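Local coordinates for protein dihydropteroate synthase (Mycobacterium smegmatis, PDB 6OMZ) that probably condenses para-aminobenzoate with 6-hydroxymethyl-7,8-dihydropterin diphosphate into 7,8-dihydropteroate, a late step on the bacterial route to folate, at residues V22-V27 against A275-L280; A53-A56 against I61-V64; E172-V177 against T218-L223; P194-A199 against W206-A211; K229-T234 against A254-L259. The protein carries 1 engineered substitution. One frame throughout, in Å; residues are numbered along the deposited sequence. Where two conformers were deposited one is given.

All five contacts belong to one TIM barrel that holds pterin-6-yl-methyl-monophosphate in its pocket. Interactions 1 and 2 pack helices onto neighbouring parallel strands and meet where Gly26 N lies 2.8 Å from Ile61 O; their centres are about 10 Å apart. Interactions 4 and 5, with centres about 11 Å apart, both touch the ligand, and Leu196 O stands 2.8 Å from Lys229 NZ between them. Interaction 3 lies near the outer surface, yet its segment 218-223 ends at the pocket residue Leu223, whose O is 3.3 Å from Pro194 CD of interaction 4. Interaction 5 joins interaction 1 through Ser257 OG and Ser276 OG, 2.7 Å apart.

Interaction 1: residues V22-V27 against A275-L280; sequences VQVMGV and ASVDAL
Val22, just before strand 23-29, and Val24 within it present their methyls to Leu280 where the last helix of the TIM barrel, 273-287, lies against this first strand. The contact joins the two ends of the fold: strand 267-270, which leads into this helix, is the sheet neighbour of 23-29, so the seam is where the barrel closes. The two valines meet Leu280 differently. Val22 stands at roughly a right angle to the leucine, and its CG1, placed between backbone N and carbonyl carbon (chi1 57°), reaches both leucine methyls, at 3.6 Å from Leu280 CD1 and 3.8 Å from Leu280 CD2. Val24 instead runs past Leu280 in the opposite direction and offers its other branch, CG2. One turn back along the helix, Val277 makes a looser approach, its CG2 lying 4.4 Å from Val24 CG1. Val22, Val24 and Val277 meet their partners through methyl groups alone, so the seam is apolar. Helix 250-262 completes it, since Ala261 touches both Val22 and Leu280, while Ser276 OG is hydrogen-bonded to Ser257 OG of that helix. The pivot is Leu280 CD1, which also sits 3.6 Å from Val24 CG2.

Interaction 2: residues A53-A56 against I61-V64; sequences ALVA and IIDV
A beta-alpha-beta crossover of the TIM barrel brings Leu54 and Val55, near the end of helix 44-56, over Ile62 of strand 61-65. The chain leaves strand 23-29, passes through this helix and returns in 61-65, parallel and adjacent to the first strand. Across the interface Ile62 is the single strand residue that touches the helix segment. Its CG1 branch does the work: with CG1 anti to the carbonyl carbon and a second bend at chi2 of -57°, CD1 is folded round to lie 3.7 Å from Leu54 CB. Val55 crosses the isoleucine at about a right angle, and its CG2 bridges the same branch, at 3.7 Å from Ile62 CG1 and 3.9 Å from Ile62 CD1. Leu54 therefore meets Ile62 through its root, whereas its branched end continues toward strand 23-29, where it packs on Val28. Ile97 and Leu92 add further apolar cover around Ile62.

The strand alternates: Ile62 points toward the helix and Ile61 away from it. Asp63 does not touch the helix segment; it forms a salt bridge with Arg269 NE through OD2 and is hydrogen-bonded to Ser100 OG through OD1. Since Ile62 meets the helix through carbon atoms alone, the contact probably depends on fit and exclusion of water, while the polar bonds at Asp63 lie with Arg269 and Ser100.

Interaction 3: residues E172-V177 against T218-L223; sequences ELLAAV and TGVPVL
Leu174 reaches from helix 165-182 of the TIM barrel toward Thr218 and Val220 in the loop that leads into strand 223-224. Its CB belongs to the helix surface: Leu174 CB is 6.2 Å from Thr218 CG2. From CB the chain extends with CG anti to the carbonyl carbon (chi1 -64°), which carries the branch point toward the loop. The two methyls then make the approach. CD1 stands 4.3 Å from Thr218 CG2, and CD2 does slightly better, 4.2 Å from Thr218 CG2, while also facing Val220 CG2 at 4.4 Å. These separations describe light packing at the surface. On the loop side an ST turn sets the geometry: Val220 N donates to Thr218 OG1 at 3.1 Å with an N-H...O angle of 161°, so Thr218 and Val220 are tied together across Gly219, which has positive phi. With OG1 also bonded to Leu215 O, the threonine gives its methyl to the leucine. One turn on, Val177 extends the apolar patch to Leu190 and Ile192 of strand 190-193 and to Leu145 of strand 143-146. The contact consequently spans the outside of the barrel, with helix 165-182 on one side and the end of helix 212-216 on the other.

Interaction 4: residues P194-A199 against W206-A211; sequences PGLGFA and WALLHA. With PMM (pterin-6-yl-methyl-monophosphate), chain D.
Apolar packing joins Leu196 to Leu208 and Leu209, where the loop after strand 190-193 of the TIM barrel turns back against helix 202-210. Leu196 holds CG anti to its carbonyl carbon (chi1 -55°) and is extended beyond it, which carries its two methyls to the helix. Leu196 and Leu209 cross at about a right angle, and Leu196 CD1 nests against both methyls, 4.0 Å from Leu209 CD2 and 4.1 Å from Leu209 CD1. The other Leu196 methyl, CD2, faces the base of Leu208, while the end of that leucine reaches Pro194, with its CD1 4.5 Å from Pro194 CB.

Backbone hydrogen bonding shapes the loop. Gly195 to Phe198 form a type II turn, closed by Phe198 N to Gly195 O at 3.1 Å, and Gly197 takes the positive phi of its third position. Carbonyl oxygens of this loop receive lysines: Gly195 O and Phe198 O bond to Lys200 NZ, and Leu196 O to Lys229 NZ.

Ligand contact is made by Phe198 alone among these residues. Its ring stands at about 83° to the pterin and directs its rim at the bicycle, placing CE1 3.6 Å from N5 of pterin-6-yl-methyl-monophosphate and CZ 3.7 Å from C9.

Carbon packing of the leucines on the helix and the lysine-bound turn probably help to hold Phe198 edge-on to the pterin.

Interaction 5: residues K229-T234 against A254-L259; sequences KRFLGT and AVISVL. With PMM (pterin-6-yl-methyl-monophosphate), chain D.
This is a small apolar helix-to-helix contact in the TIM barrel, with Ile256 of helix 250-262 meeting Phe231 and Leu232 of helix 230-235; both helices follow strand 223-224 and precede 267-270 in the chain. One methyl makes the bridge. Ile256 CD1 is 3.9 Å from Phe231 CZ and equally 3.9 Å from Leu232 CD2. The CG1 branch of Ile256 runs anti to the carbonyl carbon and is extended (chi2 177°), which carries that methyl to the other helix; Leu232 CA and Ile256 CA, the nearest pair of the two segments, are 10.3 Å apart. Phe231 comes from the opposite direction and meets it obliquely. Within its own helix the phenyl ring is supported on one face by Leu232 CD2, displaced toward the rim, and at the edge by Lys229 CB. Trp206 of helix 202-210 meets the same ring with planes about 55° apart and also touches Ile256, so three helices share this core.

At the start of helix 230-235, Lys229 takes the N-cap position, with Leu232 N bonded to Lys229 O, and sends its side chain away to the pocket. It is modelled in two conformers; in the one described here it bonds to Gly225 O and to the ligand, where Lys229 NZ donates to O4 of pterin-6-yl-methyl-monophosphate at 2.6 Å, with a C4-O4...NZ angle of about 139°.

Interaction 1: residues V22-V27 against A275-L280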
# COMPACT_ATOMS: atom_id res chain seq x y z
N VAL A 22 10.75 4.64 9.78
CA VAL A 22 9.82 4.18 8.76
C VAL A 22 8.52 3.72 9.40
O VAL A 22 8.51 3.02 10.42
CB VAL A 22 10.48 3.07 7.92
CG1 VAL A 22 10.92 1.92 8.80
CG2 VAL A 22 9.52 2.58 6.84
N GLN A 23 7.40 4.11 8.80
CA GLN A 23 6.09 3.66 9.25
C GLN A 23 5.79 2.29 8.66
O GLN A 23 5.82 2.10 7.44
CB GLN A 23 5.01 4.66 8.82
CG GLN A 23 5.29 6.08 9.27
CD GLN A 23 5.21 6.23 10.77
OE1 GLN A 23 6.23 6.34 11.45
NE2 GLN A 23 3.99 6.20 11.30
N VAL A 24 5.48 1.32 9.52
CA VAL A 24 5.06 0.01 9.05
C VAL A 24 3.54 -0.01 8.92
O VAL A 24 2.83 0.16 9.92
CB VAL A 24 5.57 -1.11 9.97
CG1 VAL A 24 4.99 -2.46 9.55
CG2 VAL A 24 7.09 -1.17 9.88
N MET A 25 3.05 -0.20 7.70
CA MET A 25 1.62 -0.24 7.41
C MET A 25 1.21 -1.70 7.23
O MET A 25 1.58 -2.33 6.23
CB MET A 25 1.32 0.59 6.17
CG MET A 25 -0.11 0.52 5.68
SD MET A 25 -0.31 1.33 4.07
CE MET A 25 -0.26 3.06 4.54
N GLY A 26 0.45 -2.23 8.18
CA GLY A 26 -0.05 -3.60 8.08
C GLY A 26 -1.41 -3.68 7.39
O GLY A 26 -2.30 -2.87 7.64
N VAL A 27 -1.57 -4.69 6.54
CA VAL A 27 -2.73 -4.82 5.65
C VAL A 27 -3.80 -5.67 6.32
O VAL A 27 -3.53 -6.80 6.76
CB VAL A 27 -2.32 -5.43 4.30
CG1 VAL A 27 -3.56 -5.71 3.43
CG2 VAL A 27 -1.38 -4.52 3.57
N ALA A 275 7.47 -9.93 10.62
CA ALA A 275 8.73 -10.16 9.92
C ALA A 275 9.42 -8.85 9.57
O ALA A 275 10.64 -8.73 9.72
CB ALA A 275 8.48 -11.01 8.67
N SER A 276 8.67 -7.85 9.10
CA SER A 276 9.31 -6.58 8.77
C SER A 276 9.74 -5.83 10.03
O SER A 276 10.77 -5.15 10.01
CB SER A 276 8.38 -5.71 7.92
OG SER A 276 8.49 -6.06 6.54
N VAL A 277 8.97 -5.94 11.12
CA VAL A 277 9.38 -5.31 12.37
C VAL A 277 10.64 -5.97 12.91
O VAL A 277 11.57 -5.29 13.35
CB VAL A 277 8.23 -5.32 13.39
CG1 VAL A 277 8.72 -4.86 14.77
CG2 VAL A 277 7.11 -4.41 12.92
N ASP A 278 10.72 -7.31 12.85
CA ASP A 278 11.95 -8.01 13.20
C ASP A 278 13.13 -7.46 12.41
O ASP A 278 14.22 -7.22 12.95
CB ASP A 278 11.83 -9.52 12.90
CG ASP A 278 10.91 -10.27 13.85
OD1 ASP A 278 10.35 -9.70 14.81
OD2 ASP A 278 10.78 -11.50 13.61
N ALA A 279 12.94 -7.32 11.10
CA ALA A 279 14.03 -6.88 10.22
C ALA A 279 14.46 -5.46 10.54
O ALA A 279 15.66 -5.15 10.56
CB ALA A 279 13.58 -7.00 8.77
N LEU A 280 13.50 -4.58 10.83
CA LEU A 280 13.83 -3.21 11.15
C LEU A 280 14.47 -3.10 12.54
O LEU A 280 15.26 -2.18 12.77
CB LEU A 280 12.59 -2.33 11.05
CG LEU A 280 12.09 -2.16 9.62
CD1 LEU A 280 10.69 -1.59 9.62
CD2 LEU A 280 13.04 -1.25 8.79

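Interaction 2: residues A53-A56 against I61-V64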
# COMPACT_ATOMS: atom_id res chain seq x y z
N ALA A 53 -3.92 -7.55 16.10
CA ALA A 53 -2.71 -8.36 16.17
C ALA A 53 -1.55 -7.70 15.42
O ALA A 53 -0.39 -7.82 15.83
CB ALA A 53 -2.98 -9.75 15.58
N LEU A 54 -1.84 -7.03 14.31
CA LEU A 54 -0.80 -6.32 13.58
C LEU A 54 -0.29 -5.13 14.37
O LEU A 54 0.92 -4.83 14.35
CB LEU A 54 -1.33 -5.87 12.22
CG LEU A 54 -1.78 -6.99 11.28
CD1 LEU A 54 -2.16 -6.38 9.93
CD2 LEU A 54 -0.67 -8.03 11.10
N VAL A 55 -1.17 -4.43 15.08
CA VAL A 55 -0.73 -3.34 15.95
C VAL A 55 0.15 -3.88 17.07
O VAL A 55 1.20 -3.31 17.40
CB VAL A 55 -1.94 -2.56 16.49
CG1 VAL A 55 -1.50 -1.58 17.57
CG2 VAL A 55 -2.64 -1.81 15.37
N ALA A 56 -0.27 -4.99 17.69
CA ALA A 56 0.53 -5.58 18.76
C ALA A 56 1.90 -6.04 18.27
O ALA A 56 2.86 -6.10 19.06
CB ALA A 56 -0.24 -6.74 19.39
N ILE A 61 0.39 1.84 11.20
CA ILE A 61 -0.80 2.15 10.42
C ILE A 61 -1.44 0.84 10.02
O ILE A 61 -0.74 -0.10 9.64
CB ILE A 61 -0.47 2.99 9.17
CG1 ILE A 61 0.20 4.31 9.56
CG2 ILE A 61 -1.74 3.23 8.32
CD1 ILE A 61 0.83 5.05 8.39
N ILE A 62 -2.77 0.76 10.11
CA ILE A 62 -3.50 -0.40 9.58
C ILE A 62 -4.22 0.05 8.31
O ILE A 62 -5.03 0.98 8.35
CB ILE A 62 -4.50 -0.97 10.60
CG1 ILE A 62 -3.76 -1.47 11.86
CG2 ILE A 62 -5.28 -2.10 9.95
CD1 ILE A 62 -2.68 -2.52 11.57
N ASP A 63 -3.90 -0.60 7.19
CA ASP A 63 -4.49 -0.31 5.89
C ASP A 63 -5.66 -1.27 5.67
O ASP A 63 -5.45 -2.46 5.44
CB ASP A 63 -3.44 -0.44 4.79
CG ASP A 63 -3.95 -0.05 3.41
OD1 ASP A 63 -4.56 1.04 3.27
OD2 ASP A 63 -3.73 -0.81 2.45
N VAL A 64 -6.89 -0.76 5.75
CA VAL A 64 -8.09 -1.59 5.65
C VAL A 64 -8.63 -1.52 4.22
O VAL A 64 -8.78 -0.42 3.67
CB VAL A 64 -9.15 -1.15 6.68
CG1 VAL A 64 -10.45 -1.95 6.51
CG2 VAL A 64 -8.59 -1.32 8.12

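Interaction 3: residues E172-V177 against T218-L223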
# COMPACT_ATOMS: atom_id res chain seq x y z
N GLU A 172 4.90 10.79 -13.65
CA GLU A 172 3.46 10.63 -13.53
C GLU A 172 3.00 10.78 -12.09
O GLU A 172 1.92 11.34 -11.84
CB GLU A 172 3.03 9.29 -14.11
CG GLU A 172 2.79 9.39 -15.61
CD GLU A 172 3.15 8.14 -16.38
OE1 GLU A 172 2.74 7.04 -15.98
OE2 GLU A 172 3.86 8.28 -17.41
N LEU A 173 3.80 10.30 -11.13
CA LEU A 173 3.46 10.54 -9.73
C LEU A 173 3.43 12.03 -9.42
O LEU A 173 2.51 12.51 -8.75
CB LEU A 173 4.45 9.83 -8.80
CG LEU A 173 4.27 8.33 -8.69
CD1 LEU A 173 5.43 7.69 -7.92
CD2 LEU A 173 2.95 8.05 -7.99
N LEU A 174 4.41 12.78 -9.92
CA LEU A 174 4.45 14.21 -9.63
C LEU A 174 3.34 14.95 -10.35
O LEU A 174 2.86 15.97 -9.85
CB LEU A 174 5.83 14.79 -9.98
CG LEU A 174 7.00 14.24 -9.15
CD1 LEU A 174 8.30 14.98 -9.46
CD2 LEU A 174 6.69 14.31 -7.65
N ALA A 175 2.92 14.46 -11.52
CA ALA A 175 1.76 15.05 -12.18
C ALA A 175 0.49 14.81 -11.37
O ALA A 175 -0.39 15.67 -11.32
CB ALA A 175 1.61 14.50 -13.60
N ALA A 176 0.39 13.64 -10.74
CA ALA A 176 -0.74 13.38 -9.85
C ALA A 176 -0.70 14.30 -8.64
O ALA A 176 -1.74 14.83 -8.22
CB ALA A 176 -0.74 11.91 -9.42
N VAL A 177 0.49 14.50 -8.07
CA VAL A 177 0.67 15.47 -6.99
C VAL A 177 0.19 16.86 -7.42
O VAL A 177 -0.56 17.53 -6.69
CB VAL A 177 2.14 15.49 -6.54
CG1 VAL A 177 2.43 16.72 -5.69
CG2 VAL A 177 2.51 14.21 -5.79
N THR A 218 12.39 13.61 -4.17
CA THR A 218 11.35 14.58 -4.55
C THR A 218 10.90 15.43 -3.37
O THR A 218 10.32 16.50 -3.57
CB THR A 218 10.12 13.89 -5.14
OG1 THR A 218 9.46 13.11 -4.12
CG2 THR A 218 10.48 12.99 -6.33
N GLY A 219 11.18 15.00 -2.14
CA GLY A 219 10.62 15.61 -0.96
C GLY A 219 9.21 15.17 -0.62
O GLY A 219 8.67 15.60 0.42
N VAL A 220 8.57 14.36 -1.46
CA VAL A 220 7.25 13.79 -1.16
C VAL A 220 7.48 12.46 -0.46
O VAL A 220 8.26 11.64 -0.96
CB VAL A 220 6.42 13.61 -2.44
CG1 VAL A 220 5.00 13.14 -2.08
CG2 VAL A 220 6.38 14.91 -3.26
N PRO A 221 6.84 12.21 0.69
CA PRO A 221 7.02 10.91 1.36
C PRO A 221 6.69 9.75 0.43
O PRO A 221 5.74 9.82 -0.35
CB PRO A 221 6.03 10.97 2.53
CG PRO A 221 5.86 12.44 2.80
CD PRO A 221 6.00 13.14 1.47
N VAL A 222 7.50 8.70 0.51
CA VAL A 222 7.39 7.54 -0.38
C VAL A 222 6.98 6.31 0.42
O VAL A 222 7.64 5.95 1.40
CB VAL A 222 8.69 7.27 -1.14
CG1 VAL A 222 8.52 6.03 -2.03
CG2 VAL A 222 9.09 8.48 -2.00
N LEU A 223 5.90 5.66 -0.02
CA LEU A 223 5.48 4.37 0.50
C LEU A 223 5.85 3.29 -0.51
O LEU A 223 5.66 3.48 -1.71
CB LEU A 223 3.96 4.35 0.74
CG LEU A 223 3.27 3.04 1.12
CD1 LEU A 223 3.73 2.57 2.49
CD2 LEU A 223 1.75 3.21 1.09

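Interaction 4: residues P194-A199 against W206-A211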
# COMPACT_ATOMS: atom_id res chain seq x y z
N PRO A 194 5.46 3.91 -5.86
CA PRO A 194 5.75 3.51 -7.25
C PRO A 194 4.84 2.41 -7.79
O PRO A 194 4.92 2.11 -8.99
CB PRO A 194 7.21 3.04 -7.19
CG PRO A 194 7.37 2.53 -5.76
CD PRO A 194 6.52 3.48 -4.92
N GLY A 195 4.01 1.79 -6.97
CA GLY A 195 3.07 0.79 -7.46
C GLY A 195 3.76 -0.43 -8.03
O GLY A 195 3.51 -0.81 -9.17
N LEU A 196 4.63 -1.07 -7.24
CA LEU A 196 5.38 -2.22 -7.73
C LEU A 196 4.44 -3.31 -8.24
O LEU A 196 3.44 -3.62 -7.60
CB LEU A 196 6.29 -2.77 -6.63
CG LEU A 196 7.27 -1.79 -5.97
CD1 LEU A 196 8.01 -2.48 -4.81
CD2 LEU A 196 8.25 -1.27 -7.00
N GLY A 197 4.74 -3.86 -9.41
CA GLY A 197 3.96 -4.95 -9.96
C GLY A 197 2.69 -4.55 -10.69
O GLY A 197 2.13 -5.38 -11.41
N PHE A 198 2.22 -3.32 -10.53
CA PHE A 198 0.99 -2.88 -11.19
C PHE A 198 1.33 -2.45 -12.61
O PHE A 198 1.85 -1.35 -12.84
CB PHE A 198 0.35 -1.74 -10.41
CG PHE A 198 -0.38 -2.18 -9.17
CD1 PHE A 198 0.30 -2.36 -7.97
CD2 PHE A 198 -1.76 -2.38 -9.20
CE1 PHE A 198 -0.38 -2.74 -6.83
CE2 PHE A 198 -2.45 -2.76 -8.05
CZ PHE A 198 -1.76 -2.95 -6.86
N ALA A 199 1.04 -3.32 -13.58
CA ALA A 199 1.41 -3.12 -14.99
C ALA A 199 2.91 -2.85 -15.11
O ALA A 199 3.35 -2.00 -15.88
CB ALA A 199 0.59 -2.00 -15.64
N TRP A 206 12.69 -3.76 -9.93
CA TRP A 206 14.03 -3.65 -9.34
C TRP A 206 14.69 -2.33 -9.74
O TRP A 206 15.42 -1.74 -8.95
CB TRP A 206 14.89 -4.84 -9.75
CG TRP A 206 14.43 -6.15 -9.12
CD1 TRP A 206 14.02 -7.27 -9.77
CD2 TRP A 206 14.34 -6.44 -7.71
NE1 TRP A 206 13.67 -8.25 -8.86
CE2 TRP A 206 13.85 -7.76 -7.59
CE3 TRP A 206 14.63 -5.72 -6.54
CZ2 TRP A 206 13.65 -8.38 -6.34
CZ3 TRP A 206 14.42 -6.34 -5.30
CH2 TRP A 206 13.93 -7.65 -5.22
N ALA A 207 14.44 -1.85 -10.96
CA ALA A 207 14.94 -0.52 -11.32
C ALA A 207 14.30 0.56 -10.45
O ALA A 207 14.98 1.48 -10.00
CB ALA A 207 14.70 -0.23 -12.81
N LEU A 208 12.99 0.44 -10.18
CA LEU A 208 12.32 1.43 -9.34
C LEU A 208 12.85 1.40 -7.92
O LEU A 208 12.99 2.45 -7.29
CB LEU A 208 10.81 1.19 -9.34
CG LEU A 208 10.16 1.56 -10.67
CD1 LEU A 208 8.78 0.90 -10.79
CD2 LEU A 208 10.07 3.08 -10.78
N LEU A 209 13.13 0.20 -7.40
CA LEU A 209 13.64 0.09 -6.04
C LEU A 209 15.07 0.59 -5.95
O LEU A 209 15.42 1.30 -5.01
CB LEU A 209 13.53 -1.35 -5.57
CG LEU A 209 12.09 -1.76 -5.23
CD1 LEU A 209 12.08 -3.25 -4.95
CD2 LEU A 209 11.60 -0.97 -4.00
N HIS A 210 15.90 0.26 -6.94
CA HIS A 210 17.25 0.82 -6.93
C HIS A 210 17.20 2.34 -7.00
O HIS A 210 18.07 3.03 -6.43
CB HIS A 210 18.08 0.28 -8.07
CG HIS A 210 19.49 0.80 -8.07
ND1 HIS A 210 19.87 1.92 -8.78
CD2 HIS A 210 20.59 0.40 -7.38
CE1 HIS A 210 21.16 2.16 -8.57
NE2 HIS A 210 21.61 1.25 -7.72
N ALA A 211 16.21 2.89 -7.69
CA ALA A 211 16.06 4.33 -7.83
C ALA A 211 15.21 4.94 -6.72
O ALA A 211 14.84 6.11 -6.82
CB ALA A 211 15.46 4.68 -9.20
N5 PMM D . -0.72 -3.21 -3.32
C6 PMM D . -1.97 -3.71 -3.22
C7 PMM D . -2.99 -2.96 -2.67
N8 PMM D . -2.86 -1.71 -2.23
N1 PMM D . -1.52 0.10 -1.96
C2 PMM D . -0.34 0.70 -2.09
N2 PMM D . -0.20 1.98 -1.75
N3 PMM D . 0.77 0.06 -2.59
C4 PMM D . 0.80 -1.25 -3.02
O4 PMM D . 1.84 -1.75 -3.43
C4A PMM D . -0.50 -1.95 -2.91
C8A PMM D . -1.62 -1.21 -2.36
C9 PMM D . -2.20 -5.06 -3.83
O10 PMM D . -1.52 -6.08 -3.05
PA PMM D . -2.13 -6.97 -1.83
O1P PMM D . -1.00 -7.80 -1.36
O2P PMM D . -2.64 -6.03 -0.74
O3P PMM D . -3.29 -7.80 -2.37

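Interaction 5: residues K229-T234 against A254-L259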
# COMPACT_ATOMS: atom_id res chain seq x y z
N LYS A 229 4.54 -9.84 -3.62
CA LYS A 229 4.20 -9.56 -5.01
C LYS A 229 4.86 -10.56 -5.96
O LYS A 229 5.82 -11.26 -5.62
CB LYS A 229 4.59 -8.13 -5.37
CG LYS A 229 3.79 -7.07 -4.60
CD LYS A 229 3.12 -6.09 -5.54
CE LYS A 229 2.17 -5.16 -4.79
NZ LYS A 229 2.59 -3.74 -4.90
N ARG A 230 4.33 -10.60 -7.18
CA ARG A 230 4.70 -11.62 -8.16
C ARG A 230 6.19 -11.63 -8.46
O ARG A 230 6.77 -12.70 -8.68
CB ARG A 230 3.88 -11.41 -9.44
CG ARG A 230 4.05 -12.51 -10.49
CD ARG A 230 2.97 -12.42 -11.61
NE ARG A 230 3.10 -11.22 -12.43
CZ ARG A 230 3.84 -11.12 -13.54
NH1 ARG A 230 4.53 -12.17 -13.97
NH2 ARG A 230 3.88 -9.97 -14.21
N PHE A 231 6.83 -10.45 -8.50
CA PHE A 231 8.26 -10.42 -8.81
C PHE A 231 9.10 -11.13 -7.74
O PHE A 231 10.20 -11.61 -8.06
CB PHE A 231 8.76 -8.98 -9.04
CG PHE A 231 9.03 -8.15 -7.78
CD1 PHE A 231 8.04 -7.92 -6.83
CD2 PHE A 231 10.26 -7.50 -7.62
CE1 PHE A 231 8.27 -7.13 -5.72
CE2 PHE A 231 10.50 -6.69 -6.51
CZ PHE A 231 9.50 -6.50 -5.56
N LEU A 232 8.61 -11.23 -6.51
CA LEU A 232 9.32 -12.04 -5.52
C LEU A 232 9.15 -13.52 -5.80
O LEU A 232 10.08 -14.31 -5.58
CB LEU A 232 8.86 -11.68 -4.11
CG LEU A 232 9.08 -10.22 -3.73
CD1 LEU A 232 8.67 -9.99 -2.28
CD2 LEU A 232 10.53 -9.83 -3.97
N GLY A 233 7.97 -13.93 -6.29
CA GLY A 233 7.82 -15.31 -6.73
C GLY A 233 8.78 -15.65 -7.85
O GLY A 233 9.33 -16.75 -7.90
N THR A 234 9.03 -14.67 -8.73
CA THR A 234 9.95 -14.84 -9.85
C THR A 234 11.39 -14.89 -9.37
O THR A 234 12.17 -15.76 -9.77
CB THR A 234 9.75 -13.69 -10.85
OG1 THR A 234 8.41 -13.72 -11.34
CG2 THR A 234 10.73 -13.80 -12.02
N ALA A 254 10.69 -8.81 3.91
CA ALA A 254 11.27 -8.13 5.07
C ALA A 254 12.61 -7.48 4.73
O ALA A 254 12.93 -6.40 5.26
CB ALA A 254 11.44 -9.14 6.21
N VAL A 255 13.41 -8.12 3.88
CA VAL A 255 14.66 -7.51 3.43
C VAL A 255 14.38 -6.23 2.65
O VAL A 255 15.08 -5.22 2.81
CB VAL A 255 15.49 -8.52 2.62
CG1 VAL A 255 16.74 -7.84 2.04
CG2 VAL A 255 15.89 -9.70 3.50
N ILE A 256 13.35 -6.24 1.80
CA ILE A 256 12.98 -5.02 1.09
C ILE A 256 12.59 -3.92 2.08
O ILE A 256 12.95 -2.75 1.89
CB ILE A 256 11.86 -5.31 0.08
CG1 ILE A 256 12.48 -6.04 -1.13
CG2 ILE A 256 11.14 -4.03 -0.35
CD1 ILE A 256 11.49 -6.48 -2.18
N SER A 257 11.88 -4.26 3.16
CA SER A 257 11.57 -3.24 4.16
C SER A 257 12.85 -2.59 4.70
O SER A 257 12.91 -1.36 4.84
CB SER A 257 10.77 -3.83 5.32
OG SER A 257 9.45 -4.19 4.91
N VAL A 258 13.88 -3.39 4.96
CA VAL A 258 15.13 -2.86 5.48
C VAL A 258 15.83 -1.97 4.45
O VAL A 258 16.31 -0.88 4.77
CB VAL A 258 16.04 -4.01 5.95
CG1 VAL A 258 17.49 -3.53 6.10
CG2 VAL A 258 15.53 -4.54 7.26
N LEU A 259 15.91 -2.44 3.20
CA LEU A 259 16.60 -1.64 2.18
C LEU A 259 15.80 -0.38 1.86
O LEU A 259 16.38 0.69 1.65
CB LEU A 259 16.83 -2.48 0.92
CG LEU A 259 17.83 -3.63 1.07
CD1 LEU A 259 17.91 -4.47 -0.20
CD2 LEU A 259 19.22 -3.11 1.43
N5 PMM D . -0.72 -3.21 -3.32
C6 PMM D . -1.97 -3.71 -3.22
C7 PMM D . -2.99 -2.96 -2.67
N8 PMM D . -2.86 -1.71 -2.23
N1 PMM D . -1.52 0.10 -1.96
C2 PMM D . -0.34 0.70 -2.09
N2 PMM D . -0.20 1.98 -1.75
N3 PMM D . 0.77 0.06 -2.59
C4 PMM D . 0.80 -1.25 -3.02
O4 PMM D . 1.84 -1.75 -3.43
C4A PMM D . -0.50 -1.95 -2.91
C8A PMM D . -1.62 -1.21 -2.36
C9 PMM D . -2.20 -5.06 -3.83
O10 PMM D . -1.52 -6.08 -3.05
PA PMM D . -2.13 -6.97 -1.83
O1P PMM D . -1.00 -7.80 -1.36
O2P PMM D . -2.64 -6.03 -0.74
O3P PMM D . -3.29 -7.80 -2.37